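Long-range contacts in beta-N-acetylglucosaminidase-like protein Glycoside hydrolase family 20 (Flavobacterium johnsoniae, PDB 6YHH), which probably cleaves terminal N-acetylhexosamine from chitin-derived oligosaccharides, as a family 20 beta-N-acetylglucosaminidase of the bacterial chitin-utilisation system: residues Phe23-Asn28 with Thr56-Glu61; Phe29-Ser34 with Ala74-Asn79. All blocks are in the same frame, centred on the assembly; numbering follows the deposited sequence. Where two conformers were deposited one is given.

Overall arrangement
From the N terminus, strand 21-24 runs out into the turn that carries K27 and N28, and strand 31-35 follows almost at once. The chain then enters helix 40-56, and the loop leaving that helix, 56-61, returns to 23-28: contact 1 closes this first excursion. Further on, strand 76-80 comes to lie beside strand 31-35, and contact 2 closes a second one. The two cross, because their segments alternate along the chain. Their centres are 14 Å apart, and they touch where N28 ND2 approaches E75 OE2 at 3.0 Å. Together they tie helix 40-56 and its flanking strands into the mixed sheet of the N-terminal domain.

Contact 1. Residues Phe23-Asn28 with Thr56-Glu61; sequences FTLTKN and TGIFFE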
ATOM      1  N   PHE A  23     -33.065  -7.117   9.122  1.00 14.59           N
ATOM      2  CA  PHE A  23     -32.299  -8.014   9.954  1.00 14.23           C
ATOM      3  C   PHE A  23     -31.289  -7.103  10.678  1.00 16.97           C
ATOM      4  O   PHE A  23     -30.519  -6.394  10.010  1.00 15.84           O
ATOM      5  CB  PHE A  23     -31.548  -9.015   9.087  1.00 13.84           C
ATOM      6  CG  PHE A  23     -30.581  -9.910   9.810  1.00 13.60           C
ATOM      7  CD1 PHE A  23     -29.332  -9.431  10.201  1.00 13.99           C
ATOM      8  CD2 PHE A  23     -30.899 -11.205  10.123  1.00 13.88           C
ATOM      9  CE1 PHE A  23     -28.415 -10.276  10.831  1.00 13.54           C
ATOM     10  CE2 PHE A  23     -29.998 -12.054  10.750  1.00 15.62           C
ATOM     11  CZ  PHE A  23     -28.765 -11.569  11.132  1.00 14.86           C
ATOM     12  N   THR A  24     -31.265  -7.151  12.031  1.00 16.06           N
ATOM     13  CA  THR A  24     -30.350  -6.295  12.807  1.00 16.32           C
ATOM     14  C   THR A  24     -29.064  -7.042  13.138  1.00 15.52           C
ATOM     15  O   THR A  24     -29.084  -8.160  13.627  1.00 15.60           O
ATOM     16  CB  THR A  24     -31.032  -5.812  14.081  1.00 17.85           C
ATOM     17  OG1 THR A  24     -32.132  -4.947  13.731  1.00 18.84           O
ATOM     18  CG2 THR A  24     -30.026  -4.991  14.929  1.00 18.71           C
ATOM     19  N   LEU A  25     -27.893  -6.438  12.824  1.00 13.54           N
ATOM     20  CA  LEU A  25     -26.612  -7.081  13.099  1.00 14.31           C
ATOM     21  C   LEU A  25     -26.198  -6.827  14.563  1.00 13.68           C
ATOM     22  O   LEU A  25     -26.261  -5.663  15.073  1.00 14.16           O
ATOM     23  CB  LEU A  25     -25.512  -6.512  12.173  1.00 16.99           C
ATOM     24  CG  LEU A  25     -25.066  -7.285  11.000  1.00 21.10           C
ATOM     25  CD1 LEU A  25     -24.020  -6.388  10.290  1.00 22.79           C
ATOM     26  CD2 LEU A  25     -24.440  -8.608  11.389  1.00 18.30           C
ATOM     27  N   THR A  26     -25.874  -7.917  15.231  1.00 12.96           N
ATOM     28  CA  THR A  26     -25.518  -7.889  16.636  1.00 14.84           C
ATOM     29  C   THR A  26     -24.343  -8.794  16.848  1.00 14.38           C
ATOM     30  O   THR A  26     -23.895  -9.511  15.972  1.00 14.55           O
ATOM     31  CB  THR A  26     -26.636  -8.513  17.518  1.00 14.43           C
ATOM     32  OG1 THR A  26     -26.688  -9.918  17.325  1.00 15.46           O
ATOM     33  CG2 THR A  26     -27.954  -7.831  17.201  1.00 15.80           C
ATOM     34  N   LYS A  27     -23.878  -8.811  18.101  1.00 15.34           N
ATOM     35  CA  LYS A  27     -22.814  -9.685  18.493  1.00 17.18           C
ATOM     36  C   LYS A  27     -23.140 -11.186  18.457  1.00 15.84           C
ATOM     37  O   LYS A  27     -22.256 -12.037  18.530  1.00 17.85           O
ATOM     38  CB  LYS A  27     -22.298  -9.254  19.896  1.00 20.53           C
ATOM     39  CG  LYS A  27     -20.800  -9.528  20.089  1.00 21.59           C
ATOM     40  CD  LYS A  27     -20.319  -8.789  21.307  1.00 22.97           C
ATOM     41  CE  LYS A  27     -18.993  -9.364  21.677  1.00 24.33           C
ATOM     42  NZ  LYS A  27     -17.958  -8.664  20.947  1.00 20.42           N
ATOM     43  N   ASN A  28     -24.406 -11.532  18.233  1.00 16.10           N
ATOM     44  CA  ASN A  28     -24.830 -12.920  18.048  1.00 18.08           C
ATOM     45  C   ASN A  28     -24.547 -13.442  16.655  1.00 15.91           C
ATOM     46  O   ASN A  28     -24.649 -14.633  16.387  1.00 16.37           O
ATOM     47  CB  ASN A  28     -26.370 -13.079  18.316  1.00 20.49           C
ATOM     48  CG  ASN A  28     -26.769 -14.542  18.444  1.00 25.83           C
ATOM     49  OD1 ASN A  28     -26.098 -15.291  19.189  1.00 30.78           O
ATOM     50  ND2 ASN A  28     -27.814 -14.995  17.683  1.00 26.48           N
ATOM     51  N   THR A  56     -18.308  -2.403  10.933  1.00  9.79           N
ATOM     52  CA  THR A  56     -19.317  -2.331  11.987  1.00 10.91           C
ATOM     53  C   THR A  56     -18.831  -2.255  13.408  1.00 11.32           C
ATOM     54  O   THR A  56     -19.610  -1.797  14.308  1.00 11.89           O
ATOM     55  CB  THR A  56     -20.284  -3.516  11.917  1.00 10.66           C
ATOM     56  OG1 THR A  56     -19.615  -4.782  12.037  1.00 11.20           O
ATOM     57  CG2 THR A  56     -21.055  -3.472  10.637  1.00 12.77           C
ATOM     58  N   GLY A  57     -17.607  -2.769  13.656  1.00 11.55           N
ATOM     59  CA  GLY A  57     -17.040  -2.618  14.997  1.00 12.27           C
ATOM     60  C   GLY A  57     -17.747  -3.505  16.026  1.00 11.69           C
ATOM     61  O   GLY A  57     -17.705  -3.174  17.248  1.00 11.58           O
ATOM     62  N   ILE A  58     -18.286  -4.626  15.594  1.00 12.16           N
ATOM     63  CA  ILE A  58     -19.069  -5.492  16.477  1.00 12.06           C
ATOM     64  C   ILE A  58     -18.210  -6.416  17.302  1.00 12.54           C
ATOM     65  O   ILE A  58     -18.564  -6.672  18.454  1.00 13.93           O
ATOM     66  CB  ILE A  58     -20.192  -6.193  15.697  1.00 12.88           C
ATOM     67  CG1 ILE A  58     -21.207  -5.120  15.298  1.00 16.52           C
ATOM     68  CG2 ILE A  58     -20.788  -7.332  16.571  1.00 13.50           C
ATOM     69  CD1 ILE A  58     -22.304  -5.560  14.366  1.00 17.42           C
ATOM     70  N   PHE A  59     -17.089  -6.866  16.756  1.00 11.49           N
ATOM     71  CA  PHE A  59     -16.187  -7.877  17.330  1.00 11.90           C
ATOM     72  C   PHE A  59     -16.882  -9.237  17.349  1.00 12.91           C
ATOM     73  O   PHE A  59     -17.272  -9.763  18.414  1.00 12.30           O
ATOM     74  CB  PHE A  59     -15.666  -7.463  18.727  1.00 12.72           C
ATOM     75  CG  PHE A  59     -14.665  -6.309  18.713  1.00 11.85           C
ATOM     76  CD1 PHE A  59     -14.996  -5.026  18.324  1.00 13.24           C
ATOM     77  CD2 PHE A  59     -13.375  -6.561  19.120  1.00 12.30           C
ATOM     78  CE1 PHE A  59     -14.055  -3.992  18.351  1.00 13.55           C
ATOM     79  CE2 PHE A  59     -12.447  -5.522  19.120  1.00 13.67           C
ATOM     80  CZ  PHE A  59     -12.789  -4.288  18.696  1.00 13.27           C
ATOM     81  N   PHE A  60     -17.066  -9.795  16.169  1.00 13.15           N
ATOM     82  CA  PHE A  60     -17.783 -11.085  16.014  1.00 13.52           C
ATOM     83  C   PHE A  60     -17.032 -12.183  16.737  1.00 13.71           C
ATOM     84  O   PHE A  60     -15.799 -12.177  16.838  1.00 14.31           O
ATOM     85  CB  PHE A  60     -17.918 -11.422  14.507  1.00 13.12           C
ATOM     86  CG  PHE A  60     -18.776 -10.438  13.757  1.00 12.30           C
ATOM     87  CD1 PHE A  60     -19.993 -10.120  14.211  1.00 12.48           C
ATOM     88  CD2 PHE A  60     -18.342  -9.869  12.544  1.00 11.91           C
ATOM     89  CE1 PHE A  60     -20.829  -9.263  13.533  1.00 13.25           C
ATOM     90  CE2 PHE A  60     -19.182  -9.048  11.849  1.00 12.67           C
ATOM     91  CZ  PHE A  60     -20.389  -8.677  12.351  1.00 13.84           C
ATOM     92  N   GLU A  61     -17.784 -13.175  17.182  1.00 14.59           N
ATOM     93  CA  GLU A  61     -17.193 -14.351  17.869  1.00 15.05           C
ATOM     94  C   GLU A  61     -16.263 -15.187  17.075  1.00 14.33           C
ATOM     95  O   GLU A  61     -15.285 -15.658  17.592  1.00 15.97           O
ATOM     96  CB  GLU A  61     -18.322 -15.280  18.448  1.00 18.73           C
TER
HETATM   97  O   HOH W   1     -20.599 -12.901  16.836  1.00 18.72           O
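The ammonium group of K27 is held by two successive carbonyls of the 56-61 loop: K27 NZ donates to F59 O at 2.8 Å and to I58 O at 3.2 Å. The second bond lies in the carbonyl plane on a lone pair of I58 O, with a C=O...N angle of 142°, whereas NZ stands somewhat out of F59's own carbonyl plane. The chain gets there by running out nearly extended through chi2 and chi3 and then bending at its last torsion (chi4 88°), which turns NZ onto the oxygens. A water joins the backbones as well, donating to K27 O and accepting from E61 N at 2.8 Å. Within 23-28, T26 OG1 accepts from N28 N at 2.9 Å, an ST turn spanning the bend that carries K27.

The loop is the exit from helix 40-56: G57, with positive phi, is the first residue to leave helical geometry, and D53 of the last turn receives the N-H groups of F59 and F60 on its carboxylate. The contact thus joins this helix end to segment 23-28, which carries on from strand 21-24, in the N-terminal domain of the family 20 fold. L25 CB meets I58 CD1 at 4.0 Å, and L25 CD2 lies 4.2 Å from F60 CZ, the leucine crossing the phenylalanine side chain at about a right angle. The other branch of I58, CG2, stands 3.7 Å from K27 CA. Cutting I58 back to an alanine removes CD1 and CG2, and is likely to leave a gap between L25 CB and the backbone at K27 CA. T26 O lies in plane at the edge of the F60 ring. The F59 ring turns away from 23-28 and meets the ring of Y547 of the second subunit, their planes steeply inclined.

Contact 2. Residues Phe29-Ser34 with Ala74-Asn79; sequences FKVNIS and AELQIN
Strands 31-34 and 76-79 run parallel, their axes 4.7 Å apart at closest and 18° from exact alignment, in the register V31-L76, N32-Q77, I33-I78 and S34-N79. With helix 40-56 in the connection between them, packed on one face of the sheet, this is a beta-alpha-beta crossover within the N-terminal domain of the family 20 fold. The backbone ladder zigzags as parallel pairing requires: L76 N donates to K30 O, N32 N to L76 O, I78 N to N32 O, and S34 N to I78 O at 2.8 Å.

On one face, the side chains of V31, I33, L76 and I78 meet through carbon atoms. V31 CG2, set anti to its own backbone N, reaches both L76 CD2 at 3.7 Å and I78 CD1 at 3.6 Å. V45 of helix 40-56 covers V31 and I78, while L120 and L117 of helix 110-123 pack on L76 and I78. Ahead of the two strands, at their N-terminal ends, F29 CZ rests 3.7 Å from L76 CB, and E75 OE1 comes to the edge of the F29 ring, 3.6 Å from F29 CD1. The other carboxylate oxygen, E75 OE2, accepts from N28 ND2.

The face carrying N32 and Q77 is polar. Q77 folds back at chi2, which brings its amide alongside that of N32, the two planes 55° apart. Each end of the glutamine amide is used: Q77 NE2 donates to A74 O at 3.0 Å, and Q77 OE1 accepts from N32 ND2 at 2.9 Å on a lone pair, an almost straight bond with an N-H...O angle of 174°.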
ATOM      1  N   PHE A  29     -24.234 -12.524  15.722  1.00 15.67           N
ATOM      2  CA  PHE A  29     -23.978 -12.936  14.362  1.00 13.47           C
ATOM      3  C   PHE A  29     -22.877 -13.961  14.147  1.00 13.50           C
ATOM      4  O   PHE A  29     -21.711 -13.781  14.592  1.00 15.51           O
ATOM      5  CB  PHE A  29     -23.720 -11.723  13.498  1.00 12.90           C
ATOM      6  CG  PHE A  29     -23.676 -12.004  12.005  1.00 12.43           C
ATOM      7  CD1 PHE A  29     -24.859 -12.099  11.275  1.00 13.49           C
ATOM      8  CD2 PHE A  29     -22.487 -12.135  11.325  1.00 13.13           C
ATOM      9  CE1 PHE A  29     -24.810 -12.336   9.919  1.00 13.68           C
ATOM     10  CE2 PHE A  29     -22.462 -12.337   9.934  1.00 13.28           C
ATOM     11  CZ  PHE A  29     -23.633 -12.482   9.256  1.00 12.64           C
ATOM     12  N   LYS A  30     -23.256 -15.024  13.451  1.00 12.58           N
ATOM     13  CA  LYS A  30     -22.389 -16.084  13.031  1.00 14.66           C
ATOM     14  C   LYS A  30     -22.748 -16.610  11.650  1.00 13.24           C
ATOM     15  O   LYS A  30     -23.883 -16.394  11.165  1.00 16.03           O
ATOM     16  CB  LYS A  30     -22.458 -17.270  14.076  1.00 15.44           C
ATOM     17  CG  LYS A  30     -21.943 -16.940  15.457  1.00 17.34           C
ATOM     18  CD  LYS A  30     -21.972 -18.146  16.414  1.00 21.83           C
ATOM     19  CE  LYS A  30     -23.322 -18.231  17.164  1.00 27.06           C
ATOM     20  NZ  LYS A  30     -23.929 -17.072  17.950  1.00 27.00           N
ATOM     21  N   VAL A  31     -21.796 -17.316  11.047  1.00 14.23           N
ATOM     22  CA  VAL A  31     -21.895 -17.914   9.739  1.00 15.62           C
ATOM     23  C   VAL A  31     -21.664 -19.412   9.776  1.00 15.93           C
ATOM     24  O   VAL A  31     -20.819 -19.942  10.497  1.00 16.27           O
ATOM     25  CB  VAL A  31     -20.966 -17.220   8.697  1.00 16.54           C
ATOM     26  CG1 VAL A  31     -19.508 -17.445   9.029  1.00 18.68           C
ATOM     27  CG2 VAL A  31     -21.263 -17.674   7.285  1.00 17.12           C
ATOM     28  N   ASN A  32     -22.412 -20.101   8.924  1.00 14.86           N
ATOM     29  CA  ASN A  32     -22.349 -21.553   8.764  1.00 15.61           C
ATOM     30  C   ASN A  32     -22.408 -21.882   7.299  1.00 14.70           C
ATOM     31  O   ASN A  32     -23.149 -21.185   6.572  1.00 15.94           O
ATOM     32  CB  ASN A  32     -23.576 -22.185   9.441  1.00 16.87           C
ATOM     33  CG  ASN A  32     -23.455 -23.688   9.535  1.00 19.03           C
ATOM     34  OD1 ASN A  32     -22.486 -24.210  10.099  1.00 18.25           O
ATOM     35  ND2 ASN A  32     -24.445 -24.409   8.920  1.00 20.35           N
ATOM     36  N   ILE A  33     -21.674 -22.909   6.917  1.00 14.29           N
ATOM     37  CA  ILE A  33     -21.556 -23.331   5.558  1.00 14.89           C
ATOM     38  C   ILE A  33     -21.965 -24.808   5.462  1.00 16.75           C
ATOM     39  O   ILE A  33     -21.499 -25.634   6.265  1.00 14.81           O
ATOM     40  CB  ILE A  33     -20.123 -23.214   5.004  1.00 15.80           C
ATOM     41  CG1 ILE A  33     -19.534 -21.812   5.255  1.00 14.56           C
ATOM     42  CG2 ILE A  33     -20.102 -23.545   3.529  1.00 14.93           C
ATOM     43  CD1 ILE A  33     -18.059 -21.821   4.980  1.00 14.91           C
ATOM     44  N   SER A  34     -22.741 -25.122   4.436  0.50 15.28           N
ATOM     45  CA  SER A  34     -23.248 -26.476   4.228  0.50 15.01           C
ATOM     46  C   SER A  34     -23.202 -26.895   2.785  0.50 15.13           C
ATOM     47  O   SER A  34     -22.912 -26.107   1.861  0.50 14.01           O
ATOM     48  CB  SER A  34     -24.671 -26.600   4.760  0.50 14.89           C
ATOM     49  OG  SER A  34     -25.565 -25.831   3.984  0.50 13.42           O
ATOM     50  N   ALA A  74     -26.551 -20.852  12.920  1.00 17.76           N
ATOM     51  CA  ALA A  74     -26.059 -19.514  12.625  1.00 16.10           C
ATOM     52  C   ALA A  74     -27.056 -18.629  11.894  1.00 14.69           C
ATOM     53  O   ALA A  74     -27.844 -19.113  11.037  1.00 15.00           O
ATOM     54  CB  ALA A  74     -24.801 -19.647  11.778  1.00 16.86           C
ATOM     55  N   GLU A  75     -26.994 -17.325  12.140  1.00 14.51           N
ATOM     56  CA  GLU A  75     -27.866 -16.349  11.468  1.00 13.66           C
ATOM     57  C   GLU A  75     -27.642 -16.274   9.971  1.00 15.08           C
ATOM     58  O   GLU A  75     -28.558 -15.921   9.255  1.00 15.38           O
ATOM     59  CB  GLU A  75     -27.798 -14.982  12.124  1.00 14.85           C
ATOM     60  CG  GLU A  75     -28.518 -14.921  13.454  1.00 15.26           C
ATOM     61  CD  GLU A  75     -28.165 -13.698  14.277  1.00 18.93           C
ATOM     62  OE1 GLU A  75     -27.190 -12.932  13.897  1.00 16.35           O
ATOM     63  OE2 GLU A  75     -28.867 -13.492  15.315  1.00 19.33           O
ATOM     64  N   LEU A  76     -26.421 -16.535   9.528  1.00 13.24           N
ATOM     65  CA  LEU A  76     -26.093 -16.593   8.083  1.00 12.12           C
ATOM     66  C   LEU A  76     -25.738 -17.988   7.696  1.00 12.76           C
ATOM     67  O   LEU A  76     -24.743 -18.581   8.174  1.00 12.94           O
ATOM     68  CB  LEU A  76     -24.933 -15.598   7.683  1.00 12.43           C
ATOM     69  CG  LEU A  76     -24.497 -15.714   6.202  1.00 12.10           C
ATOM     70  CD1 LEU A  76     -25.544 -15.335   5.163  1.00 14.07           C
ATOM     71  CD2 LEU A  76     -23.271 -14.839   6.035  1.00 13.28           C
ATOM     72  N   GLN A  77     -26.553 -18.554   6.805  1.00 13.46           N
ATOM     73  CA  GLN A  77     -26.354 -19.924   6.248  1.00 13.92           C
ATOM     74  C   GLN A  77     -26.015 -19.819   4.804  1.00 13.89           C
ATOM     75  O   GLN A  77     -26.700 -19.090   4.077  1.00 15.61           O
ATOM     76  CB  GLN A  77     -27.664 -20.721   6.322  1.00 16.32           C
ATOM     77  CG  GLN A  77     -28.117 -20.963   7.722  1.00 19.54           C
ATOM     78  CD  GLN A  77     -27.225 -21.970   8.430  1.00 18.62           C
ATOM     79  OE1 GLN A  77     -26.671 -22.911   7.807  1.00 17.65           O
ATOM     80  NE2 GLN A  77     -27.057 -21.760   9.773  1.00 23.27           N
ATOM     81  N   ILE A  78     -24.961 -20.517   4.426  1.00 14.13           N
ATOM     82  CA  ILE A  78     -24.462 -20.557   3.109  1.00 14.61           C
ATOM     83  C   ILE A  78     -24.452 -22.027   2.667  1.00 15.42           C
ATOM     84  O   ILE A  78     -23.700 -22.826   3.194  1.00 17.03           O
ATOM     85  CB  ILE A  78     -23.036 -19.995   3.042  1.00 14.73           C
ATOM     86  CG1 ILE A  78     -22.955 -18.575   3.640  1.00 17.67           C
ATOM     87  CG2 ILE A  78     -22.536 -20.049   1.631  1.00 15.08           C
ATOM     88  CD1 ILE A  78     -21.532 -18.144   3.771  1.00 17.85           C
ATOM     89  N   ASN A  79     -25.272 -22.320   1.648  1.00 15.65           N
ATOM     90  CA  ASN A  79     -25.433 -23.696   1.133  1.00 17.10           C
ATOM     91  C   ASN A  79     -24.932 -23.713  -0.319  1.00 15.71           C
ATOM     92  O   ASN A  79     -25.400 -22.904  -1.143  1.00 15.81           O
ATOM     93  CB  ASN A  79     -26.879 -24.117   1.098  1.00 20.21           C
ATOM     94  CG  ASN A  79     -27.603 -23.951   2.420  1.00 28.50           C
ATOM     95  OD1 ASN A  79     -28.647 -23.252   2.520  1.00 37.14           O
ATOM     96  ND2 ASN A  79     -27.079 -24.596   3.449  1.00 30.14           N
TER